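Local coordinates for protein Cwp19 (Clostridioides difficile, PDB 5OQ3) that probably cleaves cell-wall peptidoglycan through its TIM-barrel glycoside hydrolase domain, the whole protein perhaps also acting as an N-acetylmuramoyl-L-alanine amidase, at residues A[166-171]-A[223-228]; A[276-279]-A[283-286]. One frame throughout, in Å; residues are numbered along the deposited sequence.

Contact 1 (A[166-171]-A[223-228])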
ATOM      1  N   GLU A 166     -14.280  -0.686 -17.116  1.00  9.14           N
ATOM      2  CA  GLU A 166     -14.940  -1.672 -16.253  1.00  9.74           C
ATOM      3  C   GLU A 166     -14.032  -2.136 -15.115  1.00  9.81           C
ATOM      4  O   GLU A 166     -14.529  -2.508 -14.056  1.00 10.05           O
ATOM      5  CB  GLU A 166     -15.440  -2.914 -17.060  1.00 11.12           C
ATOM      6  CG  GLU A 166     -16.667  -2.602 -17.890  1.00 14.29           C
ATOM      7  CD  GLU A 166     -17.217  -3.787 -18.660  1.00 19.99           C
ATOM      8  OE1 GLU A 166     -16.679  -4.913 -18.590  1.00 24.46           O
ATOM      9  OE2 GLU A 166     -18.238  -3.577 -19.340  1.00 28.70           O
ATOM     10  N   VAL A 167     -12.735  -2.213 -15.372  1.00  8.29           N
ATOM     11  CA  VAL A 167     -11.804  -2.612 -14.340  1.00  8.43           C
ATOM     12  C   VAL A 167     -11.764  -1.542 -13.241  1.00  9.21           C
ATOM     13  O   VAL A 167     -11.883  -1.878 -12.057  1.00  8.09           O
ATOM     14  CB  VAL A 167     -10.404  -2.884 -14.899  1.00  8.83           C
ATOM     15  CG1 VAL A 167      -9.346  -2.882 -13.789  1.00  9.28           C
ATOM     16  CG2 VAL A 167     -10.341  -4.209 -15.642  1.00  9.69           C
ATOM     17  N   ARG A 168     -11.710  -0.280 -13.634  1.00  7.24           N
ATOM     18  CA  ARG A 168     -11.705   0.783 -12.649  1.00  7.81           C
ATOM     19  C   ARG A 168     -12.993   0.763 -11.813  1.00  8.10           C
ATOM     20  O   ARG A 168     -12.953   0.902 -10.598  1.00  8.07           O
ATOM     21  CB  ARG A 168     -11.443   2.145 -13.306  1.00  7.81           C
ATOM     22  CG  ARG A 168     -10.034   2.228 -13.910  1.00  9.03           C
ATOM     23  CD  ARG A 168      -9.690   3.588 -14.457  1.00  9.70           C
ATOM     24  NE  ARG A 168     -10.499   4.026 -15.556  1.00  9.84           N
ATOM     25  CZ  ARG A 168     -10.143   4.018 -16.812  1.00  9.06           C
ATOM     26  NH1 ARG A 168     -10.935   4.567 -17.694  1.00 12.62           N
ATOM     27  NH2 ARG A 168      -9.051   3.401 -17.214  1.00 11.02           N
ATOM     28  N   LYS A 169     -14.125   0.592 -12.485  1.00  8.07           N
ATOM     29  CA  LYS A 169     -15.393   0.518 -11.773  1.00  8.88           C
ATOM     30  C   LYS A 169     -15.415  -0.640 -10.801  1.00  7.95           C
ATOM     31  O   LYS A 169     -15.940  -0.504  -9.685  1.00  9.09           O
ATOM     32  CB  LYS A 169     -16.570   0.463 -12.758  1.00 10.53           C
ATOM     33  CG  LYS A 169     -17.886   0.254 -12.080  1.00 11.05           C
ATOM     34  CD  LYS A 169     -19.048   0.306 -13.040  1.00 15.06           C
ATOM     35  CE  LYS A 169     -20.246  -0.477 -12.564  1.00 18.57           C
ATOM     36  NZ  LYS A 169     -20.755  -0.003 -11.259  1.00 20.69           N
ATOM     37  N   TYR A 170     -14.912  -1.802 -11.232  1.00  8.24           N
ATOM     38  CA  TYR A 170     -14.882  -2.959 -10.338  1.00  8.40           C
ATOM     39  C   TYR A 170     -14.014  -2.693  -9.093  1.00  8.00           C
ATOM     40  O   TYR A 170     -14.379  -3.089  -7.996  1.00  8.86           O
ATOM     41  CB  TYR A 170     -14.373  -4.186 -11.122  1.00 10.05           C
ATOM     42  CG  TYR A 170     -13.603  -5.219 -10.317  1.00 10.34           C
ATOM     43  CD1 TYR A 170     -14.233  -6.025  -9.390  1.00 11.23           C
ATOM     44  CD2 TYR A 170     -12.228  -5.377 -10.472  1.00 11.73           C
ATOM     45  CE1 TYR A 170     -13.539  -6.966  -8.638  1.00 11.96           C
ATOM     46  CE2 TYR A 170     -11.509  -6.310  -9.742  1.00 12.41           C
ATOM     47  CZ  TYR A 170     -12.164  -7.087  -8.813  1.00 11.99           C
ATOM     48  OH  TYR A 170     -11.446  -7.978  -8.045  1.00 13.86           O
ATOM     49  N   ILE A 171     -12.864  -2.077  -9.282  1.00  7.82           N
ATOM     50  CA  ILE A 171     -12.026  -1.728  -8.130  1.00  8.68           C
ATOM     51  C   ILE A 171     -12.732  -0.728  -7.212  1.00  8.73           C
ATOM     52  O   ILE A 171     -12.779  -0.928  -5.985  1.00  8.68           O
ATOM     53  CB  ILE A 171     -10.642  -1.294  -8.564  1.00  8.85           C
ATOM     54  CG1 ILE A 171      -9.903  -2.450  -9.245  1.00 10.61           C
ATOM     55  CG2 ILE A 171      -9.839  -0.756  -7.370  1.00  9.80           C
ATOM     56  CD1 ILE A 171      -8.730  -2.009 -10.085  1.00 11.44           C
ATOM     57  N   ASN A 223      -4.223   7.637 -12.466  1.00  5.95           N
ATOM     58  CA  ASN A 223      -4.799   8.831 -11.869  1.00  6.23           C
ATOM     59  C   ASN A 223      -6.306   8.744 -11.756  1.00  6.42           C
ATOM     60  O   ASN A 223      -6.870   9.093 -10.715  1.00  6.56           O
ATOM     61  CB  ASN A 223      -4.469  10.059 -12.708  1.00  6.38           C
ATOM     62  CG  ASN A 223      -2.999  10.391 -12.787  1.00  6.40           C
ATOM     63  OD1 ASN A 223      -2.152   9.806 -12.104  1.00  8.36           O
ATOM     64  ND2 ASN A 223      -2.691  11.348 -13.683  1.00  7.64           N
ATOM     65  N   THR A 224      -6.980   8.271 -12.791  1.00  6.39           N
ATOM     66  CA  THR A 224      -8.432   8.161 -12.850  0.60  6.64           C
ATOM     67  C   THR A 224      -8.956   7.219 -11.799  1.00  5.84           C
ATOM     68  O   THR A 224     -10.005   7.431 -11.210  1.00  6.89           O
ATOM     69  CB  THR A 224      -8.863   7.636 -14.256  0.60  7.35           C
ATOM     70  OG1 THR A 224      -8.472   8.576 -15.256  0.60  9.57           O
ATOM     71  CG2 THR A 224     -10.325   7.534 -14.387  0.60  7.70           C
ATOM     72  N   LEU A 225      -8.273   6.099 -11.616  1.00  6.58           N
ATOM     73  CA  LEU A 225      -8.655   5.145 -10.583  1.00  6.56           C
ATOM     74  C   LEU A 225      -8.601   5.806  -9.210  1.00  5.77           C
ATOM     75  O   LEU A 225      -9.558   5.751  -8.437  1.00  5.82           O
ATOM     76  CB  LEU A 225      -7.768   3.894 -10.587  1.00  7.73           C
ATOM     77  CG  LEU A 225      -8.103   2.947  -9.436  1.00  7.95           C
ATOM     78  CD1 LEU A 225      -9.518   2.389  -9.513  1.00  9.14           C
ATOM     79  CD2 LEU A 225      -7.068   1.842  -9.408  1.00  9.71           C
ATOM     80  N   LEU A 226      -7.481   6.443  -8.902  1.00  6.22           N
ATOM     81  CA  LEU A 226      -7.362   7.132  -7.621  1.00  6.48           C
ATOM     82  C   LEU A 226      -8.441   8.163  -7.404  1.00  5.51           C
ATOM     83  O   LEU A 226      -9.080   8.206  -6.338  1.00  5.70           O
ATOM     84  CB  LEU A 226      -5.964   7.723  -7.415  1.00  6.77           C
ATOM     85  CG  LEU A 226      -4.775   6.774  -7.518  1.00  8.94           C
ATOM     86  CD1 LEU A 226      -3.476   7.518  -7.222  1.00  8.71           C
ATOM     87  CD2 LEU A 226      -4.832   5.535  -6.733  1.00 11.73           C
ATOM     88  N   ARG A 227      -8.648   9.005  -8.404  1.00  5.44           N
ATOM     89  CA  ARG A 227      -9.714  10.000  -8.360  1.00  6.01           C
ATOM     90  C   ARG A 227     -11.050   9.379  -8.044  1.00  5.72           C
ATOM     91  O   ARG A 227     -11.810   9.879  -7.208  1.00  6.05           O
ATOM     92  CB  ARG A 227      -9.761  10.732  -9.702  1.00  6.07           C
ATOM     93  CG  ARG A 227     -10.798  11.817  -9.798  1.00  6.77           C
ATOM     94  CD  ARG A 227     -11.033  12.213 -11.256  1.00  9.11           C
ATOM     95  NE  ARG A 227     -11.724  11.119 -11.954  1.00  9.43           N
ATOM     96  CZ  ARG A 227     -11.964  11.083 -13.259  1.00  8.61           C
ATOM     97  NH1 ARG A 227     -11.491  12.061 -14.052  1.00  9.24           N
ATOM     98  NH2 ARG A 227     -12.675  10.078 -13.792  1.00 10.55           N
ATOM     99  N   ASP A 228     -11.380   8.319  -8.759  1.00  5.71           N
ATOM    100  CA  ASP A 228     -12.714   7.720  -8.654  1.00  6.05           C
ATOM    101  C   ASP A 228     -12.900   6.977  -7.333  1.00  6.01           C
ATOM    102  O   ASP A 228     -13.963   6.988  -6.759  1.00  7.13           O
ATOM    103  CB  ASP A 228     -12.952   6.753  -9.825  1.00  7.09           C
ATOM    104  CG  ASP A 228     -13.208   7.474 -11.179  1.00  8.26           C
ATOM    105  OD1 ASP A 228     -13.278   8.734 -11.207  1.00  9.22           O
ATOM    106  OD2 ASP A 228     -13.366   6.705 -12.150  1.00 10.22           O
TER
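Arg168 reaches from helix 165-181 to Thr224 on helix 214-236 with its CD and NE. With CG anti to the carbonyl carbon (chi1 -65°) and chi2 extended, Arg168 CD comes within 4.0 Å of both the Thr224 methyl CG2 and the backbone N of Leu225. A bend at chi3 then turns the guanidinium so that Thr224 CB lies over one of its faces, with Arg168 NE 3.7 Å from Thr224 CG2. No hydrogen bond joins the two: Arg168 NH2 donates to the carbonyl of Pro162, and Thr224 OG1 bonds to the carbonyl of Glu220 in its own helix. The helices flank the fourth strand of the TIM barrel, 186-189, in sequence, and the axes of segments 166-171 and 223-228 approach to 9.8 Å at an angle of 33°. The Arg168 carbonyl O is also 3.9 Å from Leu225 CD1. One turn on, Ile171 CG2 meets Leu225 CD1 at 3.8 Å, the two side chains crossing at about a right angle. Tyr126, from a loop, touches both Ile171 and Leu225, which are buried, whereas Arg168 and Thr224 are partly exposed.

Contact 2 (A[276-279]-A[283-286])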
ATOM      1  N   ARG A 276       3.415  13.051  -8.383  1.00  8.50           N
ATOM      2  CA  ARG A 276       3.257  14.507  -8.425  1.00  8.31           C
ATOM      3  C   ARG A 276       1.887  14.900  -8.911  1.00  8.68           C
ATOM      4  O   ARG A 276       1.295  15.833  -8.371  1.00 10.01           O
ATOM      5  CB  ARG A 276       4.364  15.132  -9.268  1.00  9.44           C
ATOM      6  CG  ARG A 276       4.132  16.616  -9.467  1.00 11.49           C
ATOM      7  CD  ARG A 276       5.267  17.295 -10.220  1.00 12.91           C
ATOM      8  NE  ARG A 276       6.450  17.353  -9.386  1.00 13.77           N
ATOM      9  CZ  ARG A 276       7.639  17.767  -9.804  1.00 13.27           C
ATOM     10  NH1 ARG A 276       7.811  18.165 -11.060  1.00 14.86           N
ATOM     11  NH2 ARG A 276       8.659  17.823  -8.975  1.00 16.42           N
ATOM     12  N   ALA A 277       1.390  14.267  -9.965  1.00  8.00           N
ATOM     13  CA  ALA A 277       0.049  14.580 -10.446  1.00  8.47           C
ATOM     14  C   ALA A 277      -0.982  14.303  -9.387  1.00  7.47           C
ATOM     15  O   ALA A 277      -1.974  15.050  -9.256  1.00  8.66           O
ATOM     16  CB  ALA A 277      -0.238  13.740 -11.722  1.00  8.47           C
ATOM     17  N   TRP A 278      -0.860  13.216  -8.653  1.00  6.80           N
ATOM     18  CA  TRP A 278      -1.823  12.881  -7.630  1.00  6.90           C
ATOM     19  C   TRP A 278      -1.892  14.001  -6.607  1.00  7.10           C
ATOM     20  O   TRP A 278      -2.968  14.363  -6.126  1.00  8.28           O
ATOM     21  CB  TRP A 278      -1.462  11.589  -6.915  1.00  7.32           C
ATOM     22  CG  TRP A 278      -1.195  10.407  -7.754  1.00  7.33           C
ATOM     23  CD1 TRP A 278      -1.538  10.183  -9.056  1.00  7.68           C
ATOM     24  CD2 TRP A 278      -0.537   9.228  -7.300  1.00  7.21           C
ATOM     25  NE1 TRP A 278      -1.077   8.975  -9.468  1.00  7.62           N
ATOM     26  CE2 TRP A 278      -0.479   8.348  -8.392  1.00  7.77           C
ATOM     27  CE3 TRP A 278       0.016   8.826  -6.063  1.00  7.15           C
ATOM     28  CZ2 TRP A 278       0.154   7.110  -8.303  1.00  7.82           C
ATOM     29  CZ3 TRP A 278       0.617   7.615  -5.980  1.00  7.28           C
ATOM     30  CH2 TRP A 278       0.659   6.744  -7.065  1.00  8.99           C
ATOM     31  N   ILE A 279      -0.751  14.502  -6.218  1.00  8.43           N
ATOM     32  CA  ILE A 279      -0.654  15.568  -5.233  1.00  9.41           C
ATOM     33  C   ILE A 279      -1.218  16.857  -5.784  1.00 10.97           C
ATOM     34  O   ILE A 279      -2.070  17.500  -5.142  1.00 13.02           O
ATOM     35  CB  ILE A 279       0.811  15.728  -4.743  1.00 10.20           C
ATOM     36  CG1 ILE A 279       1.267  14.495  -3.973  1.00 10.60           C
ATOM     37  CG2 ILE A 279       0.989  17.001  -3.912  1.00 12.41           C
ATOM     38  CD1 ILE A 279       2.747  14.399  -3.782  1.00 12.44           C
ATOM     39  N   LEU A 283      -5.840  14.074  -5.676  1.00  7.21           N
ATOM     40  CA  LEU A 283      -6.474  12.805  -5.917  1.00  6.75           C
ATOM     41  C   LEU A 283      -6.423  11.881  -4.677  1.00  7.64           C
ATOM     42  O   LEU A 283      -7.042  10.830  -4.654  1.00  9.27           O
ATOM     43  CB  LEU A 283      -5.842  12.046  -7.100  1.00  8.22           C
ATOM     44  CG  LEU A 283      -5.772  12.855  -8.404  1.00  8.43           C
ATOM     45  CD1 LEU A 283      -5.206  12.010  -9.515  1.00 10.48           C
ATOM     46  CD2 LEU A 283      -7.110  13.445  -8.765  1.00  9.34           C
ATOM     47  N   ILE A 284      -5.620  12.301  -3.696  1.00  6.81           N
ATOM     48  CA  ILE A 284      -5.394  11.526  -2.490  1.00  6.71           C
ATOM     49  C   ILE A 284      -5.424  12.501  -1.301  1.00  6.99           C
ATOM     50  O   ILE A 284      -5.144  13.689  -1.472  1.00  8.05           O
ATOM     51  CB  ILE A 284      -4.032  10.759  -2.549  1.00  8.13           C
ATOM     52  CG1 ILE A 284      -2.833  11.693  -2.780  1.00  8.21           C
ATOM     53  CG2 ILE A 284      -4.093   9.652  -3.620  1.00  8.97           C
ATOM     54  CD1 ILE A 284      -1.517  10.994  -2.920  1.00  8.66           C
ATOM     55  N   ASP A 285      -5.728  11.963  -0.124  1.00  7.27           N
ATOM     56  CA  ASP A 285      -5.617  12.748   1.108  1.00  7.39           C
ATOM     57  C   ASP A 285      -4.240  12.696   1.754  1.00  6.75           C
ATOM     58  O   ASP A 285      -3.846  13.625   2.461  1.00  8.13           O
ATOM     59  CB  ASP A 285      -6.634  12.273   2.140  1.00  6.67           C
ATOM     60  CG  ASP A 285      -8.073  12.465   1.731  1.00  8.74           C
ATOM     61  OD1 ASP A 285      -8.411  13.568   1.310  1.00 11.86           O
ATOM     62  OD2 ASP A 285      -8.838  11.490   1.839  1.00  9.67           O
ATOM     63  N   TYR A 286      -3.530  11.580   1.540  1.00  6.14           N
ATOM     64  CA  TYR A 286      -2.185  11.395   2.097  1.00  6.15           C
ATOM     65  C   TYR A 286      -1.342  10.581   1.169  1.00  6.27           C
ATOM     66  O   TYR A 286      -1.848   9.807   0.373  1.00  7.53           O
ATOM     67  CB  TYR A 286      -2.262  10.804   3.521  1.00  6.38           C
ATOM     68  CG  TYR A 286      -2.601   9.349   3.722  1.00  5.90           C
ATOM     69  CD1 TYR A 286      -1.619   8.373   3.565  1.00  6.78           C
ATOM     70  CD2 TYR A 286      -3.858   8.942   4.116  1.00  7.64           C
ATOM     71  CE1 TYR A 286      -1.884   7.046   3.828  1.00  7.41           C
ATOM     72  CE2 TYR A 286      -4.114   7.598   4.415  1.00  7.73           C
ATOM     73  CZ  TYR A 286      -3.111   6.659   4.259  1.00  7.58           C
ATOM     74  OH  TYR A 286      -3.350   5.318   4.567  1.00  8.93           O
TER
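Trp278, near the end of helix 275-280, packs against Leu283 and Ile284, which lead into barrel strand 286-287. Trp278 O accepts a nearly straight hydrogen bond from Leu283 N (2.9 Å, 169°), lying in the carbonyl plane. The bond ties the helix to the loop that follows it, and Leu283 CB lies 3.8 Å from Trp278 O. The Leu283 side chain crosses that of Trp278 at about a right angle: CG is anti to the carbonyl carbon and chi2 is extended at -177°, which places Leu283 CD1 4.0 Å from Trp278 CA and 4.1 Å from Trp278 CD1. Ile284 CG1 sits between the backbone N and the carbonyl carbon (chi1 57°), and the extended chi2 carries Ile284 CD1 to the indole edge, near the ring plane, 4.0 Å from Trp278 CB and 4.1 Å from Trp278 CE3; the two side chains meet at an oblique angle. Phe193 meets the indole ring, while Trp278 NE1 makes a weak hydrogen bond to Asn223 OD1. Across the contact one polar bond sets the chain's turn and hydrocarbon fills in around it, so the buried indole is held by apolar contacts with the loop, and its N-H has a weak partner on helix 214-236.

How the contacts relate
Contact 1 closes before contact 2 opens along the chain, and both lie in the same glycoside hydrolase TIM barrel, their centres about 15 Å apart. Helix 214-236 joins them. It carries the second segment of contact 1 and also packs against contact 2: Asn223 O is 3.6 Å from Leu283 CD1, and Arg227 CB is 3.9 Å from Leu283 CD2. Leu226 touches Trp278 and strand 241-244 as well. The helix thus has helix 165-181 at one flank and helix 275-280 with its following loop at another, linking successive parts of the outer layer around barrel strands 186-189, 241-244 and 286-287.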